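PDB 4CH7: siroheme decarboxylase from Hydrogenobacter thermophilus, which decarboxylates siroheme to didecarboxysiroheme, a step in the biosynthesis of heme d1. Local coordinates for residues L38-I41 with E42-E46; T169-E172 with K173-V176. All blocks are in the same frame, centred on the assembly; numbering follows the deposited sequence.

Contact 1: L38-I41 with E42-E46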
ATOM      1  N   LEU A  38     -26.419   8.716   4.093  1.00 50.71           N
ATOM      2  CA  LEU A  38     -26.064   7.647   3.162  1.00 52.94           C
ATOM      3  C   LEU A  38     -25.983   8.106   1.706  1.00 61.61           C
ATOM      4  O   LEU A  38     -24.949   7.941   1.057  1.00 61.62           O
ATOM      5  CB  LEU A  38     -27.049   6.482   3.290  1.00 48.31           C
ATOM      6  CG  LEU A  38     -26.813   5.528   4.459  1.00 44.91           C
ATOM      7  CD1 LEU A  38     -27.809   4.384   4.441  1.00 51.53           C
ATOM      8  CD2 LEU A  38     -25.394   5.002   4.422  1.00 45.11           C
ATOM      9  N   LYS A  39     -27.075   8.674   1.198  1.00 61.88           N
ATOM     10  CA  LYS A  39     -27.130   9.130  -0.190  1.00 68.41           C
ATOM     11  C   LYS A  39     -26.053  10.173  -0.488  1.00 61.95           C
ATOM     12  O   LYS A  39     -25.500  10.209  -1.589  1.00 64.60           O
ATOM     13  CB  LYS A  39     -28.522   9.669  -0.535  1.00 60.25           C
ATOM     14  CG  LYS A  39     -28.637  10.215  -1.954  1.00 76.53           C
ATOM     15  CD  LYS A  39     -30.061  10.599  -2.310  1.00 85.10           C
ATOM     16  CE  LYS A  39     -30.096  11.432  -3.581  1.00 87.24           C
ATOM     17  NZ  LYS A  39     -29.407  12.741  -3.403  1.00 69.65           N
ATOM     18  N   THR A  40     -25.744  11.004   0.504  1.00 57.37           N
ATOM     19  CA  THR A  40     -24.669  11.980   0.368  1.00 58.76           C
ATOM     20  C   THR A  40     -23.304  11.301   0.168  1.00 61.77           C
ATOM     21  O   THR A  40     -22.558  11.680  -0.735  1.00 62.34           O
ATOM     22  CB  THR A  40     -24.624  12.967   1.556  1.00 64.14           C
ATOM     23  OG1 THR A  40     -25.833  13.739   1.584  1.00 52.20           O
ATOM     24  CG2 THR A  40     -23.442  13.910   1.414  1.00 51.63           C
ATOM     25  N   ILE A  41     -22.996  10.297   0.994  1.00 52.58           N
ATOM     26  CA  ILE A  41     -21.744   9.536   0.873  1.00 59.69           C
ATOM     27  C   ILE A  41     -21.535   9.046  -0.552  1.00 52.18           C
ATOM     28  O   ILE A  41     -20.433   9.141  -1.097  1.00 52.83           O
ATOM     29  CB  ILE A  41     -21.719   8.273   1.765  1.00 52.82           C
ATOM     30  CG1 ILE A  41     -22.180   8.578   3.188  1.00 59.22           C
ATOM     31  CG2 ILE A  41     -20.318   7.659   1.773  1.00 49.05           C
ATOM     32  CD1 ILE A  41     -21.230   9.437   3.957  1.00 56.84           C
ATOM     33  N   GLU A  42     -22.603   8.505  -1.134  1.00 45.76           N
ATOM     34  CA  GLU A  42     -22.572   7.989  -2.493  1.00 61.42           C
ATOM     35  C   GLU A  42     -22.095   9.066  -3.459  1.00 64.97           C
ATOM     36  O   GLU A  42     -21.225   8.816  -4.287  1.00 62.41           O
ATOM     37  CB  GLU A  42     -23.959   7.497  -2.908  1.00 59.51           C
ATOM     38  CG  GLU A  42     -24.589   6.496  -1.946  1.00 79.33           C
ATOM     39  CD  GLU A  42     -25.925   5.980  -2.443  1.00 81.99           C
ATOM     40  OE1 GLU A  42     -26.520   6.624  -3.332  1.00 76.00           O
ATOM     41  OE2 GLU A  42     -26.379   4.928  -1.945  1.00 75.61           O
ATOM     42  N   LYS A  43     -22.672  10.261  -3.340  1.00 65.01           N
ATOM     43  CA  LYS A  43     -22.275  11.404  -4.155  1.00 53.88           C
ATOM     44  C   LYS A  43     -20.776  11.645  -4.078  1.00 66.90           C
ATOM     45  O   LYS A  43     -20.119  11.840  -5.099  1.00 69.78           O
ATOM     46  CB  LYS A  43     -23.008  12.668  -3.707  1.00 68.03           C
ATOM     47  CG  LYS A  43     -24.433  12.803  -4.217  1.00 73.91           C
ATOM     48  CD  LYS A  43     -25.016  14.144  -3.798  1.00 76.54           C
ATOM     49  CE  LYS A  43     -26.422  14.341  -4.336  1.00 78.17           C
ATOM     50  NZ  LYS A  43     -27.045  15.582  -3.796  1.00 94.75           N
ATOM     51  N   LEU A  44     -20.237  11.625  -2.864  1.00 59.54           N
ATOM     52  CA  LEU A  44     -18.814  11.869  -2.667  1.00 66.73           C
ATOM     53  C   LEU A  44     -17.934  10.801  -3.320  1.00 71.45           C
ATOM     54  O   LEU A  44     -16.848  11.115  -3.800  1.00 62.43           O
ATOM     55  CB  LEU A  44     -18.479  12.041  -1.178  1.00 66.39           C
ATOM     56  CG  LEU A  44     -18.922  13.363  -0.541  1.00 69.55           C
ATOM     57  CD1 LEU A  44     -20.077  13.155   0.417  1.00 55.48           C
ATOM     58  CD2 LEU A  44     -17.764  14.048   0.165  1.00 74.20           C
ATOM     59  N   VAL A  45     -18.406   9.553  -3.355  1.00 74.41           N
ATOM     60  CA  VAL A  45     -17.670   8.486  -4.039  1.00 72.45           C
ATOM     61  C   VAL A  45     -18.011   8.425  -5.531  1.00 76.92           C
ATOM     62  O   VAL A  45     -17.156   8.108  -6.357  1.00 75.56           O
ATOM     63  CB  VAL A  45     -17.831   7.092  -3.364  1.00 76.39           C
ATOM     64  CG1 VAL A  45     -17.549   7.182  -1.873  1.00 68.01           C
ATOM     65  CG2 VAL A  45     -19.211   6.502  -3.619  1.00 75.65           C
ATOM     66  N   GLU A  46     -19.257   8.749  -5.862  1.00 62.65           N
ATOM     67  CA  GLU A  46     -19.704   8.824  -7.250  1.00 69.01           C
ATOM     68  C   GLU A  46     -18.902   9.876  -8.007  1.00 73.88           C
ATOM     69  O   GLU A  46     -18.624   9.726  -9.198  1.00 77.37           O
ATOM     70  CB  GLU A  46     -21.200   9.156  -7.300  1.00 71.25           C
ATOM     71  CG  GLU A  46     -21.752   9.555  -8.662  1.00 78.14           C
ATOM     72  CD  GLU A  46     -23.271   9.556  -8.689  1.00 81.85           C
ATOM     73  OE1 GLU A  46     -23.879   9.037  -7.729  1.00 81.16           O
ATOM     74  OE2 GLU A  46     -23.855  10.064  -9.667  1.00 86.39           O
TER
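The flat carboxylate of Glu42 lies back along the helix against the turn before it, with Lys39 CA and Leu38 O on the same side of its plane. Lys39 CA is 4.1 Å from Glu42 OE1. The residues belong to helix 34-47 of a helix-turn-helix domain. This is the last of that domain's three helices and probably corresponds to the recognition helix of DNA-binding relatives. Glu42 has CG anti to its own carbonyl carbon (chi1 -53°), which sets CG 3.4 Å from Leu38 O. That oxygen also accepts the Glu42 N-H, with Glu42 N at 3.3 Å from Leu38 O. With an alanine here, Leu38 O would probably lose its methylene cover, and Lys39 would lose a negative charge that lies near it but not in contact. The two lysines cross at their ends. Lys39 bends at its last torsion (chi4 -65°), bringing NZ to 3.5 Å from Lys43 CE. Lys39 NZ and Lys43 NZ are 3.7 Å apart, so the two like charges probably repel each other. On the buried side, Ile41 and Leu44 pack against helix 4-11, and Ile41 also reaches Leu185. The Val45 N-H bonds to Ile41 O, and Val45 CG1 rests 3.6 Å from Ile41 O as well. Thr40 divides its two branches between a polar and an apolar partner. Its OG1 is hydrogen-bonded to Lys36 O. Its methyl lies alongside Leu44, with Thr40 CG2 3.6 Å from Leu44 CD1.

Contact 2: T169-E172 with K173-V176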
ATOM      1  N   THR A 169      -6.100 -17.512  11.278  1.00 58.11           N
ATOM      2  CA  THR A 169      -6.836 -18.742  11.018  1.00 52.02           C
ATOM      3  C   THR A 169      -7.503 -18.631   9.653  1.00 58.26           C
ATOM      4  O   THR A 169      -7.589 -17.543   9.088  1.00 55.94           O
ATOM      5  CB  THR A 169      -7.913 -18.999  12.088  1.00 57.89           C
ATOM      6  OG1 THR A 169      -8.956 -18.021  11.974  1.00 61.83           O
ATOM      7  CG2 THR A 169      -7.309 -18.933  13.483  1.00 52.18           C
ATOM      8  N   GLU A 170      -7.969 -19.756   9.122  1.00 54.75           N
ATOM      9  CA  GLU A 170      -8.630 -19.755   7.823  1.00 58.86           C
ATOM     10  C   GLU A 170      -9.957 -19.000   7.874  1.00 55.33           C
ATOM     11  O   GLU A 170     -10.443 -18.525   6.849  1.00 51.73           O
ATOM     12  CB  GLU A 170      -8.839 -21.186   7.327  1.00 61.52           C
ATOM     13  CG  GLU A 170      -7.549 -21.983   7.192  1.00 62.27           C
ATOM     14  CD  GLU A 170      -6.629 -21.438   6.116  1.00 63.74           C
ATOM     15  OE1 GLU A 170      -7.133 -21.019   5.054  1.00 64.01           O
ATOM     16  OE2 GLU A 170      -5.398 -21.436   6.329  1.00 68.87           O
ATOM     17  N   GLU A 171     -10.533 -18.884   9.067  1.00 48.09           N
ATOM     18  CA  GLU A 171     -11.754 -18.102   9.246  1.00 54.46           C
ATOM     19  C   GLU A 171     -11.454 -16.611   9.129  1.00 51.22           C
ATOM     20  O   GLU A 171     -12.174 -15.876   8.451  1.00 52.43           O
ATOM     21  CB  GLU A 171     -12.404 -18.395  10.600  1.00 53.97           C
ATOM     22  CG  GLU A 171     -13.703 -17.631  10.827  1.00 51.25           C
ATOM     23  CD  GLU A 171     -14.337 -17.932  12.167  1.00 52.21           C
ATOM     24  OE1 GLU A 171     -13.887 -17.363  13.182  1.00 61.32           O
ATOM     25  OE2 GLU A 171     -15.294 -18.731  12.198  1.00 53.09           O
ATOM     26  N   GLU A 172     -10.388 -16.173   9.793  1.00 51.60           N
ATOM     27  CA  GLU A 172      -9.958 -14.781   9.729  1.00 51.69           C
ATOM     28  C   GLU A 172      -9.540 -14.409   8.307  1.00 55.36           C
ATOM     29  O   GLU A 172      -9.727 -13.271   7.878  1.00 43.14           O
ATOM     30  CB  GLU A 172      -8.813 -14.525  10.717  1.00 51.80           C
ATOM     31  CG  GLU A 172      -9.217 -14.638  12.189  1.00 49.07           C
ATOM     32  CD  GLU A 172      -8.026 -14.661  13.130  1.00 56.04           C
ATOM     33  OE1 GLU A 172      -6.988 -15.250  12.766  1.00 64.56           O
ATOM     34  OE2 GLU A 172      -8.131 -14.095  14.239  1.00 60.49           O
ATOM     35  N   LYS A 173      -8.980 -15.375   7.581  1.00 47.37           N
ATOM     36  CA  LYS A 173      -8.625 -15.175   6.179  1.00 49.49           C
ATOM     37  C   LYS A 173      -9.872 -14.921   5.339  1.00 44.59           C
ATOM     38  O   LYS A 173      -9.893 -14.010   4.512  1.00 53.22           O
ATOM     39  CB  LYS A 173      -7.872 -16.388   5.633  1.00 55.20           C
ATOM     40  CG  LYS A 173      -6.435 -16.516   6.119  1.00 56.67           C
ATOM     41  CD  LYS A 173      -5.708 -17.615   5.356  1.00 56.60           C
ATOM     42  CE  LYS A 173      -4.288 -17.807   5.865  1.00 70.32           C
ATOM     43  NZ  LYS A 173      -3.560 -18.863   5.098  1.00 73.33           N
ATOM     44  N   ARG A 174     -10.904 -15.734   5.557  1.00 46.70           N
ATOM     45  CA  ARG A 174     -12.183 -15.565   4.868  1.00 46.37           C
ATOM     46  C   ARG A 174     -12.817 -14.222   5.225  1.00 51.49           C
ATOM     47  O   ARG A 174     -13.359 -13.533   4.360  1.00 44.05           O
ATOM     48  CB  ARG A 174     -13.149 -16.694   5.230  1.00 54.71           C
ATOM     49  CG  ARG A 174     -12.746 -18.070   4.724  1.00 57.14           C
ATOM     50  CD  ARG A 174     -13.902 -19.057   4.856  1.00 69.73           C
ATOM     51  NE  ARG A 174     -14.431 -19.118   6.216  1.00 72.39           N
ATOM     52  CZ  ARG A 174     -14.018 -19.980   7.142  1.00 67.64           C
ATOM     53  NH1 ARG A 174     -13.068 -20.858   6.859  1.00 71.42           N
ATOM     54  NH2 ARG A 174     -14.557 -19.967   8.353  1.00 73.86           N
ATOM     55  N   ILE A 175     -12.750 -13.865   6.506  1.00 45.28           N
ATOM     56  CA  ILE A 175     -13.248 -12.578   6.989  1.00 47.81           C
ATOM     57  C   ILE A 175     -12.583 -11.426   6.240  1.00 42.58           C
ATOM     58  O   ILE A 175     -13.264 -10.577   5.665  1.00 44.95           O
ATOM     59  CB  ILE A 175     -13.014 -12.414   8.507  1.00 48.06           C
ATOM     60  CG1 ILE A 175     -13.965 -13.309   9.302  1.00 44.82           C
ATOM     61  CG2 ILE A 175     -13.200 -10.966   8.926  1.00 44.60           C
ATOM     62  CD1 ILE A 175     -13.769 -13.229  10.805  1.00 42.25           C
ATOM     63  N   VAL A 176     -11.251 -11.405   6.249  1.00 48.89           N
ATOM     64  CA  VAL A 176     -10.483 -10.415   5.498  1.00 46.14           C
ATOM     65  C   VAL A 176     -10.827 -10.469   4.010  1.00 52.10           C
ATOM     66  O   VAL A 176     -11.013  -9.432   3.371  1.00 45.34           O
ATOM     67  CB  VAL A 176      -8.966 -10.618   5.688  1.00 47.99           C
ATOM     68  CG1 VAL A 176      -8.183  -9.718   4.750  1.00 50.40           C
ATOM     69  CG2 VAL A 176      -8.572 -10.345   7.128  1.00 47.01           C
TER
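From Thr169 O to Lys173 N the backbone enters the first turn of helix 170-179. Thr169 is still extended, and Glu170 onward is helical. Four i to i+4 bonds join residues 169-172 to 173-176. The bond from Val176 N to Glu172 O is the straightest (2.9 Å, 175° at the hydrogen). Arg174 N instead meets Glu170 O from above the carbonyl plane, 39° out of it. Thr169 and Glu172 close the helix start as a capping box. Glu172 N donates to Thr169 OG1 at 3.2 Å, and Thr169 N donates to Glu172 OE1 at 2.8 Å, on the anti side of the carboxylate. These bonds satisfy N-H groups at the helix start. Glu170 and Lys173 run side by side. Glu170 bends at chi2 (-66°), which brings OE2 within 3.4 Å of Lys173 NZ, a weak salt bridge. Arg174 folds back over the first turn. Glu171 CA and Glu170 O lie over one face of its guanidinium, and Arg174 NH2 is 3.5 Å from Glu171 CB. Glu171 OE2 stays 4.1 Å from Arg174 NH2, beyond a salt bridge, with the two flat groups nearly perpendicular. Glu171 OE1 pairs with Lys207, and Glu172 OE2 with Arg214. Ile175 is buried against Leu208 and the chain of Lys207. Helix 170-179, the first of the second helix-turn-helix domain, is thus held by charge and apolar contact to helix 201-213, while Val176 packs on Leu62, just before strand 65-71.

How the contacts relate
Contacts 1 and 2 are both local, each within a single helix, and each is partly buried. They lie in the two helix-turn-helix domains, which are separated along the chain by an AsnC-like ligand-binding domain. Their centres are 30 Å apart and their nearest atoms about 19 Å, so they do not touch. Contact 1 sits within the last helix of its domain, contact 2 at the start of the first helix of the other. The chemistry follows this position. The helix start in contact 2 carries a capping box and several acid-base pairs. In contact 1, on 38-46, two lysines meet on the exposed side and aliphatic side chains pack inward.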